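Local coordinates for extracellular solute-binding protein family 1 (Alicyclobacillus acidocaldarius subsp. acidocaldarius, PDB 4OVJ) that probably captures a solute, perhaps a carbohydrate, outside the cell and delivers it to an ABC-type importer, at residues Gly175-Asn180 and Gln251-Ala256; Ile166-His171 and Glu227-Pro232; Ala140-Glu145 and Glu257-Asn262; Asp181-Gln186 and Val215-Tyr220. All coordinates share one frame; numbering follows the deposited sequence. Where two conformers were deposited one is given.

The four contacts belong to one part of the solute-binding chain. Interactions 1 and 2 are neighbours, their centres about 8 Å apart, and Ala178 N approaches Val229 O to 2.8 Å in a probable hydrogen bond. Interaction 3 lies about 12 Å from interaction 1, centre to centre; residues 251-256 run straight into its strand, and Asp255 O meets Asp144 N at 2.9 Å. Interaction 4 continues the chain from residues 175-180, its centre about 18 Å from that of interaction 1. The centres of interactions 3 and 4 are about 16 Å apart, yet Asp182 OD2 reaches Leu258 N at 2.8 Å. Both hold the same sulfate, probably taken up from the crystallisation liquor.

Interaction 1 of 4, residues Gly175-Asn180 and Gln251-Ala256; sequences GKWAEN and QGKSDA
Trp177 and Ser254 form a single beta bridge, their CA atoms 4.5 Å apart, where the loop after helix 160-174 runs beside the one leading into strand 256-260. Three main-chain hydrogen bonds join them. Trp177 N reaches Lys253 O at 3.1 Å, Asp255 N returns a weak bond to Trp177 O, and Asn180 N binds Ala256 O at 2.9 Å. Ser254 CA also brings its hydrogen to Trp177 O, so that carbonyl has two approaches from the same segment.

Among side chains, Ser254 OG donates to Asn180 OD1 (2.8 Å), coming in 22° from the carbonyl plane; Asn180 ND2 is taken by Asp247, which fixes the turn of the amide. One water bridges Lys176 NZ, Gly252 O and Asp255 OD1, while the Asp255 carboxylate has its salt bridge with Arg273. Gly252 turns at phi 78°, which a residue without a side chain adopts readily.

Apolar contact comes from Trp177, whose CZ3 lies 3.7 Å from Lys253 CB, the two side chains running alongside in the same direction; Pro231 and Pro232 also touch the indole. With most bonds made by backbone atoms, the pairing of the loops probably depends more on their path than on most of their side chains.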
loop_
_atom_site.group_PDB
_atom_site.type_symbol
_atom_site.label_atom_id
_atom_site.label_comp_id
_atom_site.label_asym_id
_atom_site.label_seq_id
_atom_site.Cartn_x
_atom_site.Cartn_y
_atom_site.Cartn_z
ATOM N N GLY A 175 11.888 14.411 26.267
ATOM C CA GLY A 175 10.663 14.660 27.031
ATOM C C GLY A 175 9.385 14.650 26.197
ATOM O O GLY A 175 8.297 14.936 26.711
ATOM N N LYS A 176 9.502 14.307 24.915
ATOM C CA LYS A 176 8.355 14.243 24.027
ATOM C C LYS A 176 8.044 12.779 23.762
ATOM O O LYS A 176 8.837 11.893 24.103
ATOM C CB LYS A 176 8.667 14.951 22.712
ATOM C CG LYS A 176 8.860 16.452 22.849
ATOM C CD LYS A 176 8.994 17.095 21.490
ATOM C CE LYS A 176 9.300 18.588 21.596
ATOM N NZ LYS A 176 9.729 19.190 20.294
ATOM N N TRP A 177 6.898 12.515 23.151
ATOM C CA TRP A 177 6.580 11.152 22.728
ATOM C C TRP A 177 7.533 10.776 21.619
ATOM O O TRP A 177 7.768 11.574 20.720
ATOM C CB TRP A 177 5.134 11.028 22.281
ATOM C CG TRP A 177 4.177 11.342 23.381
ATOM C CD1 TRP A 177 4.170 10.802 24.628
ATOM C CD2 TRP A 177 3.074 12.262 23.336
ATOM N NE1 TRP A 177 3.143 11.331 25.374
ATOM C CE2 TRP A 177 2.461 12.236 24.608
ATOM C CE3 TRP A 177 2.552 13.107 22.355
ATOM C CZ2 TRP A 177 1.347 13.022 24.919
ATOM C CZ3 TRP A 177 1.442 13.895 22.669
ATOM C CH2 TRP A 177 0.860 13.845 23.935
ATOM N N ALA A 178 8.101 9.575 21.698
ATOM C CA ALA A 178 9.075 9.145 20.705
ATOM C C ALA A 178 8.397 8.652 19.422
ATOM O O ALA A 178 8.970 8.759 18.346
ATOM C CB ALA A 178 9.991 8.067 21.267
ATOM N N GLU A 179 7.194 8.100 19.560
ATOM C CA GLU A 179 6.383 7.677 18.417
ATOM C C GLU A 179 4.919 7.815 18.763
ATOM O O GLU A 179 4.557 7.817 19.925
ATOM C CB GLU A 179 6.682 6.207 18.063
ATOM C CG GLU A 179 6.028 5.704 16.769
ATOM C CD GLU A 179 6.231 4.213 16.527
ATOM O OE1 GLU A 179 7.201 3.659 17.048
ATOM O OE2 GLU A 179 5.432 3.587 15.791
ATOM N N ASN A 180 4.085 7.913 17.738
ATOM C CA ASN A 180 2.642 7.786 17.899
ATOM C C ASN A 180 2.301 6.375 18.360
ATOM O O ASN A 180 3.086 5.439 18.184
ATOM C CB ASN A 180 1.944 8.045 16.574
ATOM C CG ASN A 180 1.991 9.493 16.128
ATOM O OD1 ASN A 180 2.693 10.355 16.686
ATOM N ND2 ASN A 180 1.248 9.766 15.076
ATOM N N GLN A 251 2.080 18.247 15.135
ATOM C CA GLN A 251 2.089 19.214 16.231
ATOM C C GLN A 251 3.450 19.361 16.909
ATOM O O GLN A 251 3.624 20.214 17.788
ATOM C CB GLN A 251 1.061 18.814 17.280
ATOM C CG GLN A 251 -0.349 18.733 16.735
ATOM C CD GLN A 251 -1.322 18.244 17.771
ATOM O OE1 GLN A 251 -0.950 17.957 18.908
ATOM N NE2 GLN A 251 -2.577 18.163 17.399
ATOM N N GLY A 252 4.398 18.519 16.525
ATOM C CA GLY A 252 5.721 18.510 17.135
ATOM C C GLY A 252 5.812 17.827 18.491
ATOM O O GLY A 252 6.810 17.967 19.194
ATOM N N LYS A 253 4.772 17.080 18.848
ATOM C CA LYS A 253 4.673 16.443 20.152
ATOM C C LYS A 253 5.185 15.006 20.119
ATOM O O LYS A 253 5.480 14.428 21.164
ATOM C CB LYS A 253 3.217 16.478 20.623
ATOM C CG LYS A 253 2.683 17.891 20.830
ATOM C CD LYS A 253 1.270 17.885 21.391
ATOM C CE LYS A 253 0.707 19.297 21.466
ATOM N NZ LYS A 253 1.565 20.172 22.309
ATOM N N SER A 254 5.279 14.437 18.917
ATOM C CA SER A 254 5.783 13.077 18.718
ATOM C C SER A 254 6.889 13.129 17.674
ATOM O O SER A 254 6.848 13.966 16.762
ATOM C CB SER A 254 4.678 12.171 18.219
ATOM O OG SER A 254 5.196 10.907 17.831
ATOM N N ASP A 255 7.847 12.218 17.780
ATOM C CA ASP A 255 9.016 12.235 16.911
ATOM C C ASP A 255 9.060 11.139 15.857
ATOM O O ASP A 255 10.026 11.057 15.109
ATOM C CB ASP A 255 10.296 12.263 17.769
ATOM C CG ASP A 255 10.487 13.617 18.470
ATOM O OD1 ASP A 255 9.866 14.607 18.022
ATOM O OD2 ASP A 255 11.243 13.708 19.455
ATOM N N ALA A 256 8.008 10.329 15.753
ATOM C CA ALA A 256 7.963 9.252 14.751
ATOM C C ALA A 256 6.569 8.714 14.580
ATOM O O ALA A 256 5.737 8.822 15.473
ATOM C CB ALA A 256 8.891 8.094 15.131
HETATM O O HOH W 1 9.688 17.343 18.393
HETATM O O HOH W 2 10.777 12.143 21.422
#

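Interaction 2 of 4, residues Ile166-His171 and Glu227-Pro232; sequences ILEKVH and EGVVPP
The imidazole of His171 has the Gly228 carbonyl over one face, its O 3.1 Å above the ring plane and displaced from the ring centre, with Val229 CA higher over that face. The nearest ring atom is CE1, 3.2 Å from Gly228 O, which makes no hydrogen bond with either nitrogen. The other flat groups are the carboxylates of Glu168 and Glu227, turned 29° apart, with Glu168 OE1 and Glu227 OE2 4.1 Å from each other, a like-charge approach at the more solvent-accessible side. CG of His171 stands opposite its own backbone N (chi1 173°), which carries the ring out over the loop, and ND1 is hydrogen-bonded to Lys176 O. Here helix 160-174 packs on the end of helix 211-226, which closes in a Schellman motif: Gly228 has the positive phi (77°) that glycine adopts readily. An alanine in place of His171 is likely to open a gap over Gly228 and Val229 and to leave the Lys176 carbonyl without its partner. Beside the ring, Val229 splits its branches between two helix residues. CG1 presses unusually tightly on Leu167 CB at 3.4 Å, and CG2 lies 3.9 Å from Glu168 CG, the valine crossing that glutamate at about a right angle.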
loop_
_atom_site.group_PDB
_atom_site.type_symbol
_atom_site.label_atom_id
_atom_site.label_comp_id
_atom_site.label_asym_id
_atom_site.label_seq_id
_atom_site.Cartn_x
_atom_site.Cartn_y
_atom_site.Cartn_z
ATOM N N ILE A 166 14.978 1.878 21.992
ATOM C CA ILE A 166 15.330 3.130 21.324
ATOM C C ILE A 166 14.303 4.221 21.644
ATOM O O ILE A 166 14.675 5.341 21.978
ATOM C CB ILE A 166 15.488 2.938 19.800
ATOM C CG1 ILE A 166 16.750 2.113 19.503
ATOM C CG2 ILE A 166 15.535 4.283 19.106
ATOM C CD1 ILE A 166 16.744 1.401 18.166
ATOM N N LEU A 167 13.019 3.880 21.562
ATOM C CA LEU A 167 11.960 4.831 21.869
ATOM C C LEU A 167 12.092 5.354 23.299
ATOM O O LEU A 167 11.958 6.565 23.551
ATOM C CB LEU A 167 10.583 4.192 21.660
ATOM C CG LEU A 167 10.183 3.804 20.238
ATOM C CD1 LEU A 167 8.781 3.211 20.279
ATOM C CD2 LEU A 167 10.228 5.012 19.319
ATOM N N GLU A 168 12.369 4.453 24.237
ATOM C CA GLU A 168 12.577 4.868 25.628
ATOM C C GLU A 168 13.722 5.870 25.743
ATOM O O GLU A 168 13.599 6.869 26.449
ATOM C CB GLU A 168 12.792 3.659 26.536
ATOM C CG GLU A 168 11.527 2.836 26.741
ATOM C CD GLU A 168 11.757 1.543 27.516
ATOM O OE1 GLU A 168 12.153 1.604 28.695
ATOM O OE2 GLU A 168 11.519 0.457 26.944
ATOM N N LYS A 169 14.819 5.615 25.033
ATOM C CA LYS A 169 15.982 6.506 25.063
ATOM C C LYS A 169 15.688 7.870 24.447
ATOM O O LYS A 169 16.097 8.903 24.983
ATOM C CB LYS A 169 17.176 5.853 24.368
ATOM C CG LYS A 169 17.692 4.607 25.070
ATOM C CD LYS A 169 18.469 4.932 26.339
ATOM C CE LYS A 169 19.299 3.738 26.792
ATOM N NZ LYS A 169 20.152 4.051 27.970
ATOM N N VAL A 170 14.959 7.881 23.337
ATOM C CA VAL A 170 14.571 9.139 22.694
ATOM C C VAL A 170 13.685 9.960 23.638
ATOM O O VAL A 170 13.909 11.150 23.842
ATOM C CB VAL A 170 13.865 8.893 21.347
ATOM C CG1 VAL A 170 13.374 10.203 20.755
ATOM C CG2 VAL A 170 14.820 8.215 20.372
ATOM N N HIS A 171 12.677 9.315 24.210
ATOM C CA HIS A 171 11.768 9.974 25.155
ATOM C C HIS A 171 12.526 10.583 26.325
ATOM O O HIS A 171 12.228 11.715 26.750
ATOM C CB HIS A 171 10.747 8.971 25.663
ATOM C CG HIS A 171 9.875 9.497 26.753
ATOM N ND1 HIS A 171 9.028 10.568 26.571
ATOM C CD2 HIS A 171 9.715 9.102 28.036
ATOM C CE1 HIS A 171 8.378 10.805 27.694
ATOM N NE2 HIS A 171 8.780 9.935 28.601
ATOM N N GLU A 227 4.997 3.672 30.033
ATOM C CA GLU A 227 6.269 4.370 30.200
ATOM C C GLU A 227 6.244 5.808 29.657
ATOM O O GLU A 227 7.242 6.520 29.773
ATOM C CB GLU A 227 7.392 3.609 29.486
ATOM C CG GLU A 227 7.431 2.100 29.727
ATOM C CD GLU A 227 8.525 1.636 30.663
ATOM O OE1 GLU A 227 9.134 2.475 31.370
ATOM O OE2 GLU A 227 8.770 0.406 30.698
ATOM N N GLY A 228 5.134 6.232 29.054
ATOM C CA GLY A 228 5.000 7.598 28.551
ATOM C C GLY A 228 5.733 7.857 27.243
ATOM O O GLY A 228 5.940 8.996 26.850
ATOM N N VAL A 229 6.080 6.787 26.543
ATOM C CA VAL A 229 6.900 6.867 25.350
ATOM C C VAL A 229 6.061 7.107 24.080
ATOM O O VAL A 229 6.552 7.666 23.084
ATOM C CB VAL A 229 7.732 5.576 25.252
ATOM C CG1 VAL A 229 8.483 5.524 23.966
ATOM C CG2 VAL A 229 8.683 5.503 26.442
ATOM N N VAL A 230 4.810 6.656 24.103
ATOM C CA VAL A 230 3.826 6.989 23.059
ATOM C C VAL A 230 2.653 7.686 23.754
ATOM O O VAL A 230 2.530 7.614 24.977
ATOM C CB VAL A 230 3.356 5.733 22.276
ATOM C CG1 VAL A 230 4.559 4.976 21.700
ATOM C CG2 VAL A 230 2.519 4.829 23.157
ATOM N N PRO A 231 1.806 8.379 22.989
ATOM C CA PRO A 231 0.775 9.196 23.640
ATOM C C PRO A 231 -0.275 8.353 24.336
ATOM O O PRO A 231 -0.468 7.205 23.984
ATOM C CB PRO A 231 0.149 9.980 22.479
ATOM C CG PRO A 231 1.106 9.847 21.343
ATOM C CD PRO A 231 1.754 8.511 21.530
ATOM N N PRO A 232 -0.959 8.931 25.338
ATOM C CA PRO A 232 -2.086 8.235 25.980
ATOM C C PRO A 232 -3.294 8.137 25.045
ATOM O O PRO A 232 -3.363 8.848 24.033
ATOM C CB PRO A 232 -2.396 9.121 27.174
ATOM C CG PRO A 232 -1.941 10.478 26.772
ATOM C CD PRO A 232 -0.736 10.278 25.896
#

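Interaction 3 of 4, residues Ala140-Glu145 and Glu257-Asn262; sequences AVIYDE and ELTWVN. With SO4 (sulfate ion), chain B.
Ile142 N gives Glu257 O the shortest hydrogen bond of this pairing, 2.8 Å and nearly straight at 173°. Glu257 N answers to Ile142 O at 2.9 Å. Two residues along, Ala140 and Thr259 exchange the same two bonds, so both are hydrogen-bonded antiparallel pairs, while Val141 and Leu258 between them form a non-hydrogen-bonded pair with CA atoms 4.4 Å apart.

The strand axes run 132° apart, so the pairing is strongly twisted. Strand 256-260 here joins strand 128-144, which also pairs with strand 275-278 in the central mixed sheet, consistent with the periplasmic-binding-protein fold.

On the face carrying Ala140, Ile142, Glu257 and Thr259, the tip of Ile142, CD1, meets Thr259 CG2 at 3.6 Å. Thr259 OG1 takes the position opposite the backbone N (chi1 -174°), which leaves its methyl to face the isoleucine. Small Ala140 lets Val261 come close, CB to CG2 at 3.9 Å, and Leu358 of helix 350-365 packs on both. On the other face the side chains of Val141 and Leu258 cross at about a right angle, meeting through CG2 and CD1. Glu257 OE2 is hydrogen-bonded to Thr242. At the end of the strand, Trp260 NE1 points in the plane of its ring to sulfate O2, 2.9 Å away along an almost linear bond; the indole stacks on Tyr139, whose hydroxyl binds the same ion.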
loop_
_atom_site.group_PDB
_atom_site.type_symbol
_atom_site.label_atom_id
_atom_site.label_comp_id
_atom_site.label_asym_id
_atom_site.label_seq_id
_atom_site.Cartn_x
_atom_site.Cartn_y
_atom_site.Cartn_z
ATOM N N ALA A 140 6.391 2.171 6.583
ATOM C CA ALA A 140 7.710 2.650 6.973
ATOM C C ALA A 140 7.585 3.296 8.340
ATOM O O ALA A 140 6.498 3.706 8.743
ATOM C CB ALA A 140 8.196 3.684 5.979
ATOM N N VAL A 141 8.703 3.369 9.043
ATOM C CA VAL A 141 8.831 4.263 10.182
ATOM C C VAL A 141 9.355 5.583 9.650
ATOM O O VAL A 141 10.409 5.636 9.030
ATOM C CB VAL A 141 9.785 3.691 11.234
ATOM C CG1 VAL A 141 10.015 4.704 12.335
ATOM C CG2 VAL A 141 9.235 2.393 11.800
ATOM N N ILE A 142 8.568 6.630 9.859
ATOM C CA ILE A 142 8.925 7.990 9.477
ATOM C C ILE A 142 9.335 8.675 10.768
ATOM O O ILE A 142 8.551 8.769 11.716
ATOM C CB ILE A 142 7.754 8.737 8.825
ATOM C CG1 ILE A 142 7.152 7.899 7.688
ATOM C CG2 ILE A 142 8.229 10.089 8.322
ATOM C CD1 ILE A 142 6.003 8.546 6.955
ATOM N N TYR A 143 10.578 9.129 10.830
ATOM C CA TYR A 143 11.119 9.606 12.096
ATOM C C TYR A 143 11.914 10.912 11.964
ATOM O O TYR A 143 12.478 11.224 10.914
ATOM C CB TYR A 143 11.960 8.520 12.781
ATOM C CG TYR A 143 13.251 8.179 12.069
ATOM C CD1 TYR A 143 13.272 7.302 10.992
ATOM C CD2 TYR A 143 14.452 8.739 12.471
ATOM C CE1 TYR A 143 14.456 6.998 10.335
ATOM C CE2 TYR A 143 15.634 8.442 11.823
ATOM C CZ TYR A 143 15.629 7.568 10.753
ATOM O OH TYR A 143 16.794 7.298 10.093
ATOM N N ASP A 144 11.912 11.670 13.054
ATOM C CA ASP A 144 12.707 12.884 13.184
ATOM C C ASP A 144 14.177 12.472 13.341
ATOM O O ASP A 144 14.585 11.922 14.376
ATOM C CB ASP A 144 12.186 13.662 14.396
ATOM C CG ASP A 144 12.961 14.937 14.692
ATOM O OD1 ASP A 144 14.161 15.028 14.396
ATOM O OD2 ASP A 144 12.364 15.843 15.297
ATOM N N GLU A 145 14.956 12.709 12.296
ATOM C CA GLU A 145 16.360 12.313 12.275
ATOM C C GLU A 145 17.143 12.838 13.461
ATOM O O GLU A 145 17.857 12.088 14.123
ATOM C CB GLU A 145 17.037 12.849 11.030
ATOM C CG GLU A 145 16.885 11.997 9.817
ATOM C CD GLU A 145 17.982 12.298 8.815
ATOM O OE1 GLU A 145 18.132 13.492 8.459
ATOM O OE2 GLU A 145 18.697 11.351 8.410
ATOM N N GLU A 257 6.359 8.058 13.449
ATOM C CA GLU A 257 5.098 7.425 13.143
ATOM C C GLU A 257 5.344 6.257 12.184
ATOM O O GLU A 257 6.096 6.394 11.213
ATOM C CB GLU A 257 4.208 8.495 12.512
ATOM C CG GLU A 257 2.810 8.079 12.225
ATOM C CD GLU A 257 1.916 9.270 11.905
ATOM O OE1 GLU A 257 2.386 10.452 11.766
ATOM O OE2 GLU A 257 0.722 9.005 11.820
ATOM N N LEU A 258 4.748 5.109 12.500
ATOM C CA LEU A 258 4.734 3.932 11.648
ATOM C C LEU A 258 3.491 4.056 10.790
ATOM O O LEU A 258 2.371 3.980 11.306
ATOM C CB LEU A 258 4.651 2.659 12.500
ATOM C CG LEU A 258 4.316 1.365 11.748
ATOM C CD1 LEU A 258 5.413 1.060 10.755
ATOM C CD2 LEU A 258 4.107 0.217 12.727
ATOM N N THR A 259 3.675 4.303 9.497
ATOM C CA THR A 259 2.535 4.520 8.613
ATOM C C THR A 259 2.946 4.237 7.180
ATOM O O THR A 259 4.068 3.789 6.923
ATOM C CB THR A 259 2.003 5.951 8.742
ATOM O OG1 THR A 259 0.797 6.091 7.969
ATOM C CG2 THR A 259 3.047 6.945 8.273
ATOM N N TRP A 260 2.042 4.484 6.242
ATOM C CA TRP A 260 2.361 4.285 4.838
ATOM C C TRP A 260 3.401 5.290 4.364
ATOM O O TRP A 260 3.330 6.487 4.684
ATOM C CB TRP A 260 1.104 4.357 3.988
ATOM C CG TRP A 260 0.167 3.286 4.386
ATOM C CD1 TRP A 260 -0.841 3.363 5.322
ATOM C CD2 TRP A 260 0.191 1.936 3.926
ATOM N NE1 TRP A 260 -1.455 2.129 5.452
ATOM C CE2 TRP A 260 -0.847 1.243 4.598
ATOM C CE3 TRP A 260 0.981 1.244 2.999
ATOM C CZ2 TRP A 260 -1.110 -0.109 4.371
ATOM C CZ3 TRP A 260 0.711 -0.110 2.771
ATOM C CH2 TRP A 260 -0.326 -0.768 3.455
ATOM N N VAL A 261 4.363 4.804 3.592
ATOM C CA VAL A 261 5.502 5.619 3.223
ATOM C C VAL A 261 5.112 6.859 2.412
ATOM O O VAL A 261 5.793 7.878 2.491
ATOM C CB VAL A 261 6.597 4.785 2.513
ATOM C CG1 VAL A 261 6.182 4.417 1.096
ATOM C CG2 VAL A 261 7.915 5.534 2.520
ATOM N N ASN A 262 3.999 6.781 1.686
ATOM C CA ASN A 262 3.473 7.893 0.888
ATOM C C ASN A 262 3.252 9.160 1.691
ATOM O O ASN A 262 3.312 10.261 1.145
ATOM C CB ASN A 262 2.156 7.496 0.187
ATOM C CG ASN A 262 0.941 7.505 1.116
ATOM O OD1 ASN A 262 0.733 6.579 1.899
ATOM N ND2 ASN A 262 0.097 8.538 0.998
HETATM S S SO4 B . -3.322 2.344 8.690
HETATM O O1 SO4 B . -4.513 2.287 9.560
HETATM O O2 SO4 B . -3.552 1.609 7.420
HETATM O O3 SO4 B . -3.044 3.753 8.345
HETATM O O4 SO4 B . -2.174 1.781 9.430
#

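Interaction 4 of 4, residues Asp181-Gln186 and Val215-Tyr220; sequences DDESWQ and VSYLNY. With SO4 (sulfate ion), chain B.
Glu183 and Leu218 bring the backbones nearest, CA to CA 8.1 Å, where an extended run leaving an inverse gamma turn centred on Asp182 passes helix 211-226, so side chains span the distance. Tyr217 does most of this. With CG opposite its backbone N (chi1 170°), the ring reaches out from the helix until OH lies 3.1 Å from Glu183 CA and 3.5 Å from Glu183 CB. The two side chains slide past each other in opposite directions, carboxylate and ring planes 66° apart, and Tyr217 CE2 comes within 3.9 Å of Glu183 CG. The phenol OH is hydrogen-bonded to Thr187 OG1. A phenylalanine in place of Tyr217 would probably leave Thr187 without that partner and open a small gap against Glu183 CA.

Glu183 divides its carboxylate. OE1 forms a salt bridge with Arg225, while OE2 rests 3.4 Å from Leu218 CD2 and accepts from a water, which also donates to Leu218 O. The long, flexible glutamate suits this double duty.

Next along, Ser184 is the N-cap of helix 185-194, its OG accepting from Thr187 N. The same hydroxyl lies 2.9 Å from sulfate O4. The polar ends are satisfied mainly by Arg225, Thr187 and the bridging water, so the segments meet chiefly through van der Waals contact and that water.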
loop_
_atom_site.group_PDB
_atom_site.type_symbol
_atom_site.label_atom_id
_atom_site.label_comp_id
_atom_site.label_asym_id
_atom_site.label_seq_id
_atom_site.Cartn_x
_atom_site.Cartn_y
_atom_site.Cartn_z
ATOM N N ASP A 181 1.114 6.209 18.928
ATOM C CA ASP A 181 0.617 4.884 19.262
ATOM C C ASP A 181 -0.012 4.357 17.977
ATOM O O ASP A 181 -1.162 4.660 17.668
ATOM C CB ASP A 181 -0.385 4.970 20.414
ATOM C CG ASP A 181 -0.871 3.613 20.880
ATOM O OD1 ASP A 181 -0.696 2.625 20.115
ATOM O OD2 ASP A 181 -1.440 3.542 22.008
ATOM N N ASP A 182 0.770 3.579 17.225
ATOM C CA ASP A 182 0.434 3.231 15.846
ATOM C C ASP A 182 -0.278 1.888 15.756
ATOM O O ASP A 182 0.115 0.985 15.009
ATOM C CB ASP A 182 1.696 3.286 14.986
ATOM C CG ASP A 182 2.160 4.698 14.760
ATOM O OD1 ASP A 182 1.310 5.530 14.396
ATOM O OD2 ASP A 182 3.365 4.998 14.940
ATOM N N GLU A 183 -1.340 1.779 16.536
ATOM C CA GLU A 183 -2.200 0.613 16.511
ATOM C C GLU A 183 -3.388 0.836 15.587
ATOM O O GLU A 183 -4.154 1.785 15.737
ATOM C CB GLU A 183 -2.698 0.268 17.899
ATOM C CG GLU A 183 -1.607 -0.270 18.815
ATOM C CD GLU A 183 -2.083 -0.371 20.250
ATOM O OE1 GLU A 183 -1.973 0.639 20.985
ATOM O OE2 GLU A 183 -2.568 -1.457 20.641
ATOM N N SER A 184 -3.537 -0.087 14.661
ATOM C CA SER A 184 -4.625 -0.090 13.705
ATOM C C SER A 184 -4.745 -1.506 13.201
ATOM O O SER A 184 -3.827 -2.325 13.364
ATOM C CB SER A 184 -4.332 0.845 12.530
ATOM O OG SER A 184 -3.274 0.346 11.712
ATOM N N TRP A 185 -5.860 -1.786 12.558
ATOM C CA TRP A 185 -6.093 -3.110 11.993
ATOM C C TRP A 185 -4.981 -3.496 11.026
ATOM O O TRP A 185 -4.486 -4.631 11.065
ATOM C CB TRP A 185 -7.437 -3.084 11.304
ATOM C CG TRP A 185 -7.983 -4.336 10.704
ATOM C CD1 TRP A 185 -8.506 -4.447 9.459
ATOM C CD2 TRP A 185 -8.175 -5.613 11.331
ATOM N NE1 TRP A 185 -8.982 -5.705 9.253
ATOM C CE2 TRP A 185 -8.802 -6.448 10.384
ATOM C CE3 TRP A 185 -7.862 -6.138 12.584
ATOM C CZ2 TRP A 185 -9.118 -7.792 10.649
ATOM C CZ3 TRP A 185 -8.194 -7.457 12.860
ATOM C CH2 TRP A 185 -8.817 -8.269 11.895
ATOM N N GLN A 186 -4.545 -2.563 10.182
ATOM C CA GLN A 186 -3.520 -2.922 9.217
ATOM C C GLN A 186 -2.114 -3.011 9.833
ATOM O O GLN A 186 -1.313 -3.844 9.399
ATOM C CB GLN A 186 -3.578 -2.020 7.979
ATOM C CG GLN A 186 -4.883 -2.150 7.174
ATOM C CD GLN A 186 -5.162 -3.559 6.664
ATOM O OE1 GLN A 186 -4.245 -4.344 6.426
ATOM N NE2 GLN A 186 -6.438 -3.887 6.493
ATOM N N VAL A 215 -3.008 -10.316 21.664
ATOM C CA VAL A 215 -2.666 -9.843 23.005
ATOM C C VAL A 215 -1.202 -9.393 23.092
ATOM O O VAL A 215 -0.904 -8.392 23.743
ATOM C CB VAL A 215 -2.992 -10.895 24.087
ATOM C CG1 VAL A 215 -2.459 -10.459 25.446
ATOM C CG2 VAL A 215 -4.495 -11.082 24.170
ATOM N N SER A 216 -0.296 -10.099 22.424
ATOM C CA SER A 216 1.119 -9.697 22.474
ATOM C C SER A 216 1.321 -8.333 21.792
ATOM O O SER A 216 2.100 -7.496 22.261
ATOM C CB SER A 216 2.042 -10.780 21.906
ATOM O OG SER A 216 1.847 -10.962 20.518
ATOM N N TYR A 217 0.586 -8.098 20.710
ATOM C CA TYR A 217 0.616 -6.796 20.029
ATOM C C TYR A 217 0.074 -5.709 20.940
ATOM O O TYR A 217 0.696 -4.656 21.137
ATOM C CB TYR A 217 -0.223 -6.902 18.769
ATOM C CG TYR A 217 -0.548 -5.643 18.011
ATOM C CD1 TYR A 217 0.296 -5.155 17.035
ATOM C CD2 TYR A 217 -1.754 -5.002 18.200
ATOM C CE1 TYR A 217 -0.028 -4.036 16.289
ATOM C CE2 TYR A 217 -2.093 -3.887 17.465
ATOM C CZ TYR A 217 -1.224 -3.412 16.504
ATOM O OH TYR A 217 -1.579 -2.328 15.754
ATOM N N LEU A 218 -1.084 -5.961 21.519
ATOM C CA LEU A 218 -1.686 -4.969 22.407
ATOM C C LEU A 218 -0.787 -4.661 23.611
ATOM O O LEU A 218 -0.664 -3.505 24.017
ATOM C CB LEU A 218 -3.059 -5.432 22.869
ATOM C CG LEU A 218 -4.135 -5.557 21.790
ATOM C CD1 LEU A 218 -5.347 -6.217 22.417
ATOM C CD2 LEU A 218 -4.501 -4.226 21.157
ATOM N N ASN A 219 -0.163 -5.695 24.172
ATOM C CA ASN A 219 0.739 -5.523 25.315
ATOM C C ASN A 219 1.970 -4.738 24.976
ATOM O O ASN A 219 2.460 -3.971 25.812
ATOM C CB ASN A 219 1.153 -6.866 25.895
ATOM C CG ASN A 219 0.124 -7.418 26.859
ATOM O OD1 ASN A 219 -0.616 -6.659 27.480
ATOM N ND2 ASN A 219 0.082 -8.738 27.001
ATOM N N TYR A 220 2.476 -4.925 23.759
ATOM C CA TYR A 220 3.643 -4.185 23.307
ATOM C C TYR A 220 3.378 -2.694 23.393
ATOM O O TYR A 220 4.143 -1.957 24.005
ATOM C CB TYR A 220 4.005 -4.567 21.874
ATOM C CG TYR A 220 5.178 -3.798 21.317
ATOM C CD1 TYR A 220 6.473 -4.169 21.631
ATOM C CD2 TYR A 220 4.988 -2.690 20.489
ATOM C CE1 TYR A 220 7.551 -3.469 21.140
ATOM C CE2 TYR A 220 6.070 -1.992 19.979
ATOM C CZ TYR A 220 7.352 -2.389 20.309
ATOM O OH TYR A 220 8.438 -1.710 19.814
HETATM S S SO4 B . -3.322 2.344 8.690
HETATM O O1 SO4 B . -4.513 2.287 9.560
HETATM O O2 SO4 B . -3.552 1.609 7.420
HETATM O O3 SO4 B . -3.044 3.753 8.345
HETATM O O4 SO4 B . -2.174 1.781 9.430
HETATM O O HOH W 3 -2.545 -1.572 23.407
#